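Local coordinates for protein fusarinine C esterase sidJ (Aspergillus fumigatus, PDB 6GUP) that hydrolyses the ester bonds of the fungal siderophore fusarinine C, releasing fusarinine and iron, but leaves triacetylfusarinine C uncut, at residues A[166-171]-A[221-226]; A[250-255]-A[300-305]. One frame throughout, in Å; residues are numbered along the deposited sequence.

Contact 1. Residues A[166-171]-A[221-226]; sequences VSDREA and LVYPAH
Ala171, in the first turn of helix 168-178, and Pro224, in the type I turn from Tyr223 to His226, bring the two backbones closest, their CA atoms 7.6 Å apart. Between them the touch is light and apolar: Ala171 CB comes to 4.5 Å from Pro224 CG, and the proline also rests on Val175 one turn further along the helix. The polar approach is between Asp168 and Tyr223. With CG anti to the backbone N (chi1 -162°), the tyrosine ring reaches back to the start of the helix, and its OH stands 3.5 Å from Asp168 OD2, a polar approach without a hydrogen bond. Carboxylate and ring planes are turned 71° apart, with Asp168 OD1 lying obliquely off the ring, 3.9 Å from Tyr223 CE1. Helix 168-178 follows strand 159-163 of the alpha/beta-hydrolase sheet, and Ser167 is its N-cap: OG accepts a nearly straight bond from Glu170 N at 3.0 Å. Asp168 also touches Thr124, beside Ser123, the probable nucleophile on a GxSxG elbow. On the other segment, Ala225 CB sits 3.5 Å above one face of the Tyr223 ring, offset toward its rim.

Contact 2. Residues A[250-255]-A[300-305]; sequences DLFSSD and SRWRNA
The loop between helices 231-238 and 258-262 lies here against helix 295-307, which follows strand 278-283 of the central sheet; Phe252 from the loop meets Trp302 from the helix. The two side chains cross at about a right angle, and their rings are inclined at 57° with centroids 5.5 Å apart, an oblique pair in which the far corner of the indole does the touching. Trp302 CH2 lies 3.7 Å from Phe252 CD1, while CZ2 reaches both CD1 and the phenylalanine CA. Trp302 NE1 donates to a water 2.8 Å away, in the plane of the ring, and that water donates in turn to Leu251 O and to Ser253 O, the latter at 2.7 Å. One water thus gathers two loop carbonyls and ties them to the buried tryptophan. In this alpha/beta-hydrolase the same Phe252 also packs on Ser126, Gln127 and Leu130 of helix 125-134, which runs on from the probable nucleophile elbow, while Trp302 stacks on Phe265. Beside this pair, Arg301 bends at chi3 (71°), bringing NH1 to 3.3 Å from Ser254 O at an angle too poor for a hydrogen bond. A second water makes the link instead, donating to Ser254 O at 2.7 Å and accepting from Arg301 NH1 at 3.1 Å. The other terminal nitrogen, NH2, bonds directly to Leu256 O, so the guanidinium is tied to two loop carbonyls, one through water and one directly.

How the contacts relate
Both contacts are partly buried, about 18 Å apart between centres, and meet through the start of helix 168-178: Ser167 and Glu170 of contact 1 probably hydrogen-bond to Ser253 and Ser254 of contact 2, and Arg169 of contact 1 forms a salt bridge with Asp255 of contact 2. The 250-255 loop therefore has helix 295-307 as one neighbour and helix 168-178 as another. Their chemistry differs. Contact 1 joins the start of helix 168-178 to a turn by a loose carboxylate-tyrosine approach and one alanine-proline touch, whereas contact 2 buries an aromatic pair and carries its polar links through two waters, one at the tryptophan and one at the arginine. Neither has a direct hydrogen bond between its own segments.

Contact 1. Residues A[166-171]-A[221-226]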
loop_
_atom_site.group_PDB
_atom_site.type_symbol
_atom_site.label_atom_id
_atom_site.label_comp_id
_atom_site.label_asym_id
_atom_site.label_seq_id
_atom_site.Cartn_x
_atom_site.Cartn_y
_atom_site.Cartn_z
ATOM N N VAL A 166 18.357 4.632 -11.422
ATOM C CA VAL A 166 19.610 4.035 -10.973
ATOM C C VAL A 166 19.496 2.513 -11.027
ATOM O O VAL A 166 18.466 1.946 -10.660
ATOM C CB VAL A 166 19.942 4.520 -9.540
ATOM C CG1 VAL A 166 21.048 3.693 -8.891
ATOM C CG2 VAL A 166 20.335 5.993 -9.569
ATOM N N SER A 167 20.566 1.867 -11.488
ATOM C CA SER A 167 20.640 0.408 -11.535
ATOM C C SER A 167 20.783 -0.167 -10.126
ATOM O O SER A 167 21.743 0.151 -9.418
ATOM C CB SER A 167 21.820 -0.046 -12.404
ATOM O OG SER A 167 22.066 -1.436 -12.265
ATOM N N ASP A 168 19.820 -0.998 -9.727
ATOM C CA ASP A 168 19.895 -1.737 -8.460
ATOM C C ASP A 168 21.072 -2.708 -8.458
ATOM O O ASP A 168 21.741 -2.872 -7.437
ATOM C CB ASP A 168 18.600 -2.515 -8.192
ATOM C CG ASP A 168 17.436 -1.615 -7.813
ATOM O OD1 ASP A 168 17.615 -0.708 -6.971
ATOM O OD2 ASP A 168 16.327 -1.827 -8.348
ATOM N N ARG A 169 21.304 -3.354 -9.599
ATOM C CA ARG A 169 22.457 -4.235 -9.786
ATOM C C ARG A 169 23.771 -3.512 -9.482
ATOM O O ARG A 169 24.589 -4.009 -8.705
ATOM C CB ARG A 169 22.478 -4.808 -11.213
ATOM C CG ARG A 169 23.832 -5.334 -11.656
ATOM C CD ARG A 169 23.810 -5.924 -13.049
ATOM N NE ARG A 169 25.185 -6.171 -13.486
ATOM C CZ ARG A 169 25.932 -5.358 -14.239
ATOM N NH1 ARG A 169 27.178 -5.724 -14.541
ATOM N NH2 ARG A 169 25.462 -4.208 -14.725
ATOM N N GLU A 170 23.965 -2.352 -10.105
ATOM C CA GLU A 170 25.176 -1.551 -9.886
ATOM C C GLU A 170 25.226 -0.899 -8.502
ATOM O O GLU A 170 26.315 -0.646 -7.986
ATOM C CB GLU A 170 25.355 -0.499 -10.985
ATOM C CG GLU A 170 25.838 -1.096 -12.298
ATOM C CD GLU A 170 26.230 -0.051 -13.317
ATOM O OE1 GLU A 170 25.486 0.937 -13.485
ATOM O OE2 GLU A 170 27.278 -0.229 -13.973
ATOM N N ALA A 171 24.063 -0.629 -7.908
ATOM C CA ALA A 171 23.996 -0.152 -6.523
ATOM C C ALA A 171 24.495 -1.200 -5.526
ATOM O O ALA A 171 25.177 -0.858 -4.560
ATOM C CB ALA A 171 22.582 0.285 -6.168
ATOM N N LEU A 221 20.890 -5.467 4.647
ATOM C CA LEU A 221 22.319 -5.149 4.749
ATOM C C LEU A 221 22.947 -4.859 3.392
ATOM O O LEU A 221 23.885 -4.064 3.304
ATOM C CB LEU A 221 23.092 -6.294 5.408
ATOM C CG LEU A 221 22.679 -6.709 6.821
ATOM C CD1 LEU A 221 23.686 -7.700 7.380
ATOM C CD2 LEU A 221 22.527 -5.511 7.748
ATOM N N VAL A 222 22.443 -5.520 2.351
ATOM C CA VAL A 222 22.959 -5.353 0.991
ATOM C C VAL A 222 22.053 -4.536 0.067
ATOM O O VAL A 222 22.530 -4.035 -0.952
ATOM C CB VAL A 222 23.302 -6.722 0.339
ATOM C CG1 VAL A 222 22.058 -7.566 0.054
ATOM C CG2 VAL A 222 24.123 -6.522 -0.930
ATOM N N TYR A 223 20.769 -4.392 0.411
ATOM C CA TYR A 223 19.816 -3.726 -0.471
ATOM C C TYR A 223 19.405 -2.334 0.046
ATOM O O TYR A 223 18.654 -2.235 1.020
ATOM C CB TYR A 223 18.598 -4.624 -0.716
ATOM C CG TYR A 223 17.765 -4.247 -1.931
ATOM C CD1 TYR A 223 18.356 -3.775 -3.116
ATOM C CD2 TYR A 223 16.381 -4.390 -1.913
ATOM C CE1 TYR A 223 17.590 -3.440 -4.220
ATOM C CE2 TYR A 223 15.614 -4.063 -3.021
ATOM C CZ TYR A 223 16.218 -3.586 -4.167
ATOM O OH TYR A 223 15.452 -3.261 -5.261
ATOM N N PRO A 224 19.915 -1.254 -0.599
ATOM C CA PRO A 224 19.607 0.150 -0.275
ATOM C C PRO A 224 18.122 0.499 -0.218
ATOM O O PRO A 224 17.716 1.299 0.629
ATOM C CB PRO A 224 20.260 0.924 -1.424
ATOM C CG PRO A 224 21.393 0.073 -1.851
ATOM C CD PRO A 224 20.946 -1.340 -1.654
ATOM N N ALA A 225 17.332 -0.079 -1.123
ATOM C CA ALA A 225 15.877 0.114 -1.131
ATOM C C ALA A 225 15.205 -0.382 0.156
ATOM O O ALA A 225 14.180 0.168 0.562
ATOM C CB ALA A 225 15.258 -0.563 -2.343
ATOM N N HIS A 226 15.783 -1.415 0.778
ATOM C CA HIS A 226 15.337 -1.931 2.082
ATOM C C HIS A 226 13.896 -2.466 2.022
ATOM O O HIS A 226 13.106 -2.289 2.956
ATOM C CB HIS A 226 15.493 -0.848 3.165
ATOM C CG HIS A 226 15.569 -1.381 4.563
ATOM N ND1 HIS A 226 14.617 -2.223 5.098
ATOM C CD2 HIS A 226 16.472 -1.164 5.549
ATOM C CE1 HIS A 226 14.936 -2.511 6.346
ATOM N NE2 HIS A 226 16.059 -1.884 6.645
#

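Contact 2. Residues A[250-255]-A[300-305]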
loop_
_atom_site.group_PDB
_atom_site.type_symbol
_atom_site.label_atom_id
_atom_site.label_comp_id
_atom_site.label_asym_id
_atom_site.label_seq_id
_atom_site.Cartn_x
_atom_site.Cartn_y
_atom_site.Cartn_z
ATOM N N ASP A 250 16.871 -4.438 -14.920
ATOM C CA ASP A 250 18.151 -3.841 -15.293
ATOM C C ASP A 250 18.045 -3.013 -16.584
ATOM O O ASP A 250 18.514 -3.419 -17.651
ATOM C CB ASP A 250 19.221 -4.940 -15.400
ATOM C CG ASP A 250 20.634 -4.389 -15.466
ATOM O OD1 ASP A 250 20.858 -3.251 -15.005
ATOM O OD2 ASP A 250 21.526 -5.103 -15.970
ATOM N N LEU A 251 17.420 -1.844 -16.456
ATOM C CA LEU A 251 17.246 -0.897 -17.560
ATOM C C LEU A 251 18.327 0.186 -17.578
ATOM O O LEU A 251 18.634 0.726 -18.642
ATOM C CB LEU A 251 15.868 -0.229 -17.470
ATOM C CG LEU A 251 14.646 -1.143 -17.611
ATOM C CD1 LEU A 251 13.381 -0.431 -17.156
ATOM C CD2 LEU A 251 14.493 -1.630 -19.044
ATOM N N PHE A 252 18.908 0.488 -16.411
ATOM C CA PHE A 252 19.742 1.680 -16.227
ATOM C C PHE A 252 21.219 1.406 -15.900
ATOM O O PHE A 252 21.926 2.316 -15.456
ATOM C CB PHE A 252 19.118 2.564 -15.134
ATOM C CG PHE A 252 17.663 2.883 -15.367
ATOM C CD1 PHE A 252 17.255 3.496 -16.550
ATOM C CD2 PHE A 252 16.699 2.581 -14.406
ATOM C CE1 PHE A 252 15.919 3.794 -16.774
ATOM C CE2 PHE A 252 15.360 2.878 -14.626
ATOM C CZ PHE A 252 14.969 3.484 -15.812
ATOM N N SER A 253 21.696 0.179 -16.133
ATOM C CA SER A 253 23.116 -0.147 -15.915
ATOM C C SER A 253 24.009 0.528 -16.958
ATOM O O SER A 253 23.659 0.598 -18.135
ATOM C CB SER A 253 23.363 -1.660 -15.920
ATOM O OG SER A 253 23.070 -2.219 -14.653
ATOM N N SER A 254 25.162 1.011 -16.504
ATOM C CA SER A 254 26.097 1.762 -17.343
ATOM C C SER A 254 26.840 0.925 -18.388
ATOM O O SER A 254 27.345 1.482 -19.364
ATOM C CB SER A 254 27.110 2.507 -16.466
ATOM O OG SER A 254 27.961 1.606 -15.779
ATOM N N ASP A 255 26.909 -0.394 -18.188
ATOM C CA ASP A 255 27.615 -1.295 -19.116
ATOM C C ASP A 255 26.697 -2.026 -20.119
ATOM O O ASP A 255 27.139 -2.973 -20.777
ATOM C CB ASP A 255 28.494 -2.295 -18.338
ATOM C CG ASP A 255 27.690 -3.253 -17.464
ATOM O OD1 ASP A 255 26.526 -2.944 -17.126
ATOM O OD2 ASP A 255 28.235 -4.316 -17.100
ATOM N N SER A 300 24.350 10.739 -22.218
ATOM C CA SER A 300 24.538 10.920 -23.664
ATOM C C SER A 300 24.205 9.651 -24.452
ATOM O O SER A 300 23.644 9.729 -25.545
ATOM C CB SER A 300 25.966 11.378 -23.982
ATOM O OG SER A 300 26.926 10.460 -23.490
ATOM N N ARG A 301 24.549 8.491 -23.893
ATOM C CA ARG A 301 24.193 7.203 -24.497
ATOM C C ARG A 301 22.680 6.944 -24.469
ATOM O O ARG A 301 22.130 6.397 -25.427
ATOM C CB ARG A 301 24.957 6.057 -23.827
ATOM C CG ARG A 301 26.451 6.094 -24.116
ATOM C CD ARG A 301 27.178 4.921 -23.489
ATOM N NE ARG A 301 26.843 3.679 -24.187
ATOM C CZ ARG A 301 26.368 2.557 -23.637
ATOM N NH1 ARG A 301 26.168 2.431 -22.321
ATOM N NH2 ARG A 301 26.105 1.519 -24.430
ATOM N N TRP A 302 22.014 7.344 -23.384
ATOM C CA TRP A 302 20.546 7.292 -23.321
ATOM C C TRP A 302 19.913 8.287 -24.294
ATOM O O TRP A 302 18.930 7.956 -24.960
ATOM C CB TRP A 302 20.027 7.557 -21.903
ATOM C CG TRP A 302 20.366 6.495 -20.888
ATOM C CD1 TRP A 302 20.948 5.276 -21.117
ATOM C CD2 TRP A 302 20.108 6.554 -19.481
ATOM N NE1 TRP A 302 21.084 4.585 -19.937
ATOM C CE2 TRP A 302 20.574 5.344 -18.917
ATOM C CE3 TRP A 302 19.535 7.517 -18.639
ATOM C CZ2 TRP A 302 20.484 5.072 -17.548
ATOM C CZ3 TRP A 302 19.446 7.244 -17.276
ATOM C CH2 TRP A 302 19.919 6.029 -16.746
ATOM N N ARG A 303 20.474 9.495 -24.372
ATOM C CA ARG A 303 20.019 10.505 -25.335
ATOM C C ARG A 303 20.112 9.988 -26.769
ATOM O O ARG A 303 19.136 10.055 -27.519
ATOM C CB ARG A 303 20.819 11.812 -25.199
ATOM C CG ARG A 303 20.516 12.828 -26.294
ATOM C CD ARG A 303 21.077 14.210 -26.015
ATOM N NE ARG A 303 20.671 15.144 -27.068
ATOM C CZ ARG A 303 20.835 16.468 -27.042
ATOM N NH1 ARG A 303 21.407 17.076 -26.002
ATOM N NH2 ARG A 303 20.414 17.198 -28.073
ATOM N N ASN A 304 21.286 9.479 -27.134
ATOM C CA ASN A 304 21.535 8.974 -28.489
ATOM C C ASN A 304 20.693 7.740 -28.835
ATOM O O ASN A 304 20.284 7.576 -29.986
ATOM C CB ASN A 304 23.028 8.678 -28.694
ATOM C CG ASN A 304 23.877 9.941 -28.751
ATOM O OD1 ASN A 304 23.495 10.938 -29.366
ATOM N ND2 ASN A 304 25.044 9.897 -28.116
ATOM N N ALA A 305 20.441 6.883 -27.845
ATOM C CA ALA A 305 19.510 5.760 -28.010
ATOM C C ALA A 305 18.073 6.254 -28.193
ATOM O O ALA A 305 17.373 5.801 -29.099
ATOM C CB ALA A 305 19.597 4.811 -26.824
HETATM O O HOH W 1 21.529 1.939 -19.144
HETATM O O HOH W 2 27.816 4.029 -20.218
#